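Side-chain contact in tannase (Lactobacillus plantarum, PDB 3WA7), which probably hydrolyses the galloyl ester bonds of tannins, releasing gallic acid: residues Y216-N221 with A263-Y268. Residues are numbered along the deposited sequence; the frame is centred on the assembly and turned at random. Where two conformers were deposited one is given.
Sequences YEWQFN and AQFSTY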
ATOM      1  N   TYR A 216      -9.341 -13.894   2.695  1.00  5.08           N
ATOM      2  CA  TYR A 216      -8.314 -14.880   2.392  1.00  5.10           C
ATOM      3  C   TYR A 216      -8.886 -16.290   2.333  1.00  4.28           C
ATOM      4  O   TYR A 216      -8.524 -17.074   1.455  1.00  3.85           O
ATOM      5  CB  TYR A 216      -7.189 -14.837   3.430  1.00  6.07           C
ATOM      6  CG  TYR A 216      -5.847 -15.261   2.867  1.00  5.38           C
ATOM      7  CD1 TYR A 216      -5.124 -14.411   2.029  1.00  5.79           C
ATOM      8  CD2 TYR A 216      -5.319 -16.525   3.138  1.00  7.10           C
ATOM      9  CE1 TYR A 216      -3.906 -14.805   1.469  1.00  6.32           C
ATOM     10  CE2 TYR A 216      -4.099 -16.932   2.582  1.00  5.03           C
ATOM     11  CZ  TYR A 216      -3.403 -16.069   1.751  1.00  6.29           C
ATOM     12  OH  TYR A 216      -2.207 -16.464   1.193  1.00  8.04           O
ATOM     13  N   GLU A 217      -9.772 -16.612   3.267  1.00  3.84           N
ATOM     14  CA  GLU A 217     -10.366 -17.939   3.295  1.00  3.53           C
ATOM     15  C   GLU A 217     -11.432 -18.129   2.224  1.00  4.83           C
ATOM     16  O   GLU A 217     -11.648 -19.246   1.756  1.00  6.31           O
ATOM     17  CB  GLU A 217     -10.912 -18.241   4.688  1.00  4.06           C
ATOM     18  CG  GLU A 217      -9.814 -18.270   5.740  1.00  5.92           C
ATOM     19  CD  GLU A 217      -8.584 -19.034   5.269  1.00  7.47           C
ATOM     20  OE1 GLU A 217      -8.728 -20.192   4.825  1.00  6.59           O
ATOM     21  OE2 GLU A 217      -7.468 -18.480   5.342  1.00  5.96           O
ATOM     22  N   TRP A 218     -12.109 -17.054   1.833  1.00  3.43           N
ATOM     23  CA  TRP A 218     -13.085 -17.176   0.760  1.00  5.12           C
ATOM     24  C   TRP A 218     -12.291 -17.637  -0.462  1.00  5.92           C
ATOM     25  O   TRP A 218     -12.738 -18.485  -1.236  1.00  5.76           O
ATOM     26  CB  TRP A 218     -13.738 -15.830   0.443  1.00  6.14           C
ATOM     27  CG  TRP A 218     -14.429 -15.832  -0.896  1.00  6.81           C
ATOM     28  CD1 TRP A 218     -15.641 -16.391  -1.196  1.00  6.98           C
ATOM     29  CD2 TRP A 218     -13.901 -15.332  -2.131  1.00  6.60           C
ATOM     30  NE1 TRP A 218     -15.895 -16.275  -2.544  1.00  8.11           N
ATOM     31  CE2 TRP A 218     -14.843 -15.629  -3.140  1.00  6.59           C
ATOM     32  CE3 TRP A 218     -12.718 -14.666  -2.483  1.00  8.38           C
ATOM     33  CZ2 TRP A 218     -14.641 -15.284  -4.481  1.00  8.77           C
ATOM     34  CZ3 TRP A 218     -12.516 -14.322  -3.821  1.00  9.72           C
ATOM     35  CH2 TRP A 218     -13.475 -14.633  -4.802  1.00  9.02           C
ATOM     36  N   GLN A 219     -11.096 -17.077  -0.618  1.00  5.23           N
ATOM     37  CA  GLN A 219     -10.246 -17.415  -1.752  1.00  5.82           C
ATOM     38  C   GLN A 219      -9.526 -18.759  -1.663  1.00  6.50           C
ATOM     39  O   GLN A 219      -9.512 -19.524  -2.631  1.00  8.33           O
ATOM     40  CB  GLN A 219      -9.211 -16.314  -1.968  1.00  4.62           C
ATOM     41  CG  GLN A 219      -8.306 -16.553  -3.175  1.00  4.07           C
ATOM     42  CD  GLN A 219      -7.458 -15.343  -3.498  1.00  3.41           C
ATOM     43  OE1 GLN A 219      -7.971 -14.231  -3.609  1.00  5.64           O
ATOM     44  NE2 GLN A 219      -6.156 -15.552  -3.661  1.00  5.01           N
ATOM     45  N   PHE A 220      -8.950 -19.065  -0.505  1.00  5.50           N
ATOM     46  CA  PHE A 220      -8.181 -20.301  -0.373  1.00  6.05           C
ATOM     47  C   PHE A 220      -8.785 -21.483   0.375  1.00  5.98           C
ATOM     48  O   PHE A 220      -8.115 -22.497   0.560  1.00  6.63           O
ATOM     49  CB  PHE A 220      -6.800 -19.978   0.217  1.00  6.15           C
ATOM     50  CG  PHE A 220      -5.887 -19.254  -0.738  1.00  6.87           C
ATOM     51  CD1 PHE A 220      -5.465 -17.951  -0.476  1.00  8.81           C
ATOM     52  CD2 PHE A 220      -5.438 -19.881  -1.898  1.00  8.08           C
ATOM     53  CE1 PHE A 220      -4.605 -17.283  -1.359  1.00  8.98           C
ATOM     54  CE2 PHE A 220      -4.580 -19.222  -2.785  1.00  7.26           C
ATOM     55  CZ  PHE A 220      -4.163 -17.922  -2.512  1.00  7.60           C
ATOM     56  N   ASN A 221     -10.038 -21.379   0.804  1.00  7.07           N
ATOM     57  CA  ASN A 221     -10.648 -22.504   1.499  1.00  7.59           C
ATOM     58  C   ASN A 221     -10.603 -23.715   0.574  1.00  8.41           C
ATOM     59  O   ASN A 221     -10.886 -23.602  -0.619  1.00  7.55           O
ATOM     60  CB  ASN A 221     -12.097 -22.195   1.876  1.00  8.30           C
ATOM     61  CG  ASN A 221     -12.795 -23.382   2.504  1.00  8.41           C
ATOM     62  OD1 ASN A 221     -13.607 -24.051   1.862  1.00 10.64           O
ATOM     63  ND2 ASN A 221     -12.471 -23.662   3.764  1.00  9.00           N
ATOM     64  N   ALA A 263     -17.466 -18.488   4.980  1.00  5.87           N
ATOM     65  CA  ALA A 263     -18.908 -18.288   5.055  1.00  7.08           C
ATOM     66  C   ALA A 263     -19.239 -16.859   5.474  1.00  6.36           C
ATOM     67  O   ALA A 263     -20.130 -16.226   4.907  1.00  8.17           O
ATOM     68  CB  ALA A 263     -19.519 -19.275   6.047  1.00  8.08           C
ATOM     69  N   GLN A 264     -18.523 -16.349   6.468  1.00  7.02           N
ATOM     70  CA  GLN A 264     -18.786 -14.999   6.937  1.00  8.04           C
ATOM     71  C   GLN A 264     -18.407 -13.923   5.921  1.00  7.34           C
ATOM     72  O   GLN A 264     -18.964 -12.825   5.942  1.00  8.49           O
ATOM     73  CB  GLN A 264     -18.092 -14.764   8.279  1.00 10.48           C
ATOM     74  CG  GLN A 264     -18.786 -15.473   9.444  1.00 14.30           C
ATOM     75  CD  GLN A 264     -20.281 -15.181   9.502  1.00 17.44           C
ATOM     76  OE1 GLN A 264     -21.092 -15.874   8.882  1.00 19.50           O
ATOM     77  NE2 GLN A 264     -20.648 -14.138  10.236  1.00 21.52           N
ATOM     78  N   PHE A 265     -17.480 -14.232   5.019  1.00  6.74           N
ATOM     79  CA  PHE A 265     -17.105 -13.250   4.010  1.00  6.32           C
ATOM     80  C   PHE A 265     -18.307 -12.918   3.123  1.00  6.66           C
ATOM     81  O   PHE A 265     -18.436 -11.791   2.650  1.00  8.28           O
ATOM     82  CB  PHE A 265     -15.959 -13.759   3.127  1.00  5.00           C
ATOM     83  CG  PHE A 265     -15.468 -12.739   2.133  1.00  4.67           C
ATOM     84  CD1 PHE A 265     -14.853 -11.567   2.567  1.00  6.08           C
ATOM     85  CD2 PHE A 265     -15.629 -12.944   0.763  1.00  6.67           C
ATOM     86  CE1 PHE A 265     -14.405 -10.613   1.656  1.00  6.08           C
ATOM     87  CE2 PHE A 265     -15.186 -11.997  -0.161  1.00  6.65           C
ATOM     88  CZ  PHE A 265     -14.570 -10.825   0.292  1.00  8.17           C
ATOM     89  N   SER A 266     -19.184 -13.893   2.885  1.00  6.51           N
ATOM     90  CA  SER A 266     -20.355 -13.626   2.045  1.00  6.59           C
ATOM     91  C   SER A 266     -21.200 -12.524   2.665  1.00  5.43           C
ATOM     92  O   SER A 266     -21.669 -11.621   1.976  1.00  6.64           O
ATOM     93  CB  SER A 266     -21.208 -14.889   1.863  1.00  7.77           C
ATOM     94  OG  SER A 266     -20.513 -15.875   1.122  0.55  7.37           O
ATOM     95  N   THR A 267     -21.388 -12.593   3.976  1.00  6.96           N
ATOM     96  CA  THR A 267     -22.179 -11.588   4.665  1.00  6.72           C
ATOM     97  C   THR A 267     -21.501 -10.226   4.600  1.00  7.66           C
ATOM     98  O   THR A 267     -22.144  -9.215   4.324  1.00  7.03           O
ATOM     99  CB  THR A 267     -22.407 -11.987   6.127  1.00  7.81           C
ATOM    100  OG1 THR A 267     -23.116 -13.232   6.158  1.00  8.89           O
ATOM    101  CG2 THR A 267     -23.224 -10.926   6.856  1.00 10.20           C
ATOM    102  N   TYR A 268     -20.201 -10.206   4.863  1.00  6.98           N
ATOM    103  CA  TYR A 268     -19.440  -8.967   4.812  1.00  6.72           C
ATOM    104  C   TYR A 268     -19.504  -8.364   3.408  1.00  6.93           C
ATOM    105  O   TYR A 268     -19.832  -7.189   3.232  1.00  7.53           O
ATOM    106  CB  TYR A 268     -17.975  -9.223   5.179  1.00  5.90           C
ATOM    107  CG  TYR A 268     -17.088  -8.038   4.872  1.00  6.38           C
ATOM    108  CD1 TYR A 268     -17.229  -6.838   5.566  1.00  7.43           C
ATOM    109  CD2 TYR A 268     -16.147  -8.098   3.843  1.00  5.69           C
ATOM    110  CE1 TYR A 268     -16.456  -5.721   5.241  1.00  8.10           C
ATOM    111  CE2 TYR A 268     -15.372  -6.992   3.510  1.00  6.03           C
ATOM    112  CZ  TYR A 268     -15.531  -5.807   4.213  1.00  8.81           C
ATOM    113  OH  TYR A 268     -14.763  -4.710   3.884  1.00  6.87           O
TER
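Trp218 and Phe265 meet ring against ring, and between 216-221 and 263-268 they make the whole of the direct contact. Within these two segments the backbones come nearest at this pair, with Trp218 CA and Phe265 CA 6.5 Å apart, and each CB points toward the opposite segment. Phe265 brings up one side of its ring: Phe265 CD2 lies 3.5 Å from Trp218 CB and equally near Trp218 CG, while Phe265 CE2 reaches over one face of the indole, out toward its rim. The planes are inclined at 37°, with the centre of the phenyl ring 5.2 Å from that of the five-membered ring, an oblique pairing, neither a stack nor edge-to-face. In both residues CG is anti to the backbone N (chi1 163° in Trp218, -176° in Phe265), which carries each ring off its helix into the shared seam. The indole's polar edge is spoken for as well, since Trp218 NE1 donates to the carbonyl O of Gly288, and Leu284 packs against both side chains. A leucine in place of Trp218 would probably leave that carbonyl without its indole donor and take away the flat surface over which Phe265 CE2 lies. Val296 of helix 291-309 also packs on Trp218, and Met214 on Phe265. This is apolar helix-helix packing, joining helix 209-220, which follows core strand 199-203, to helix 252-271, within the large insertion between strands 199-203 and 410-414 of the alpha/beta-hydrolase sheet.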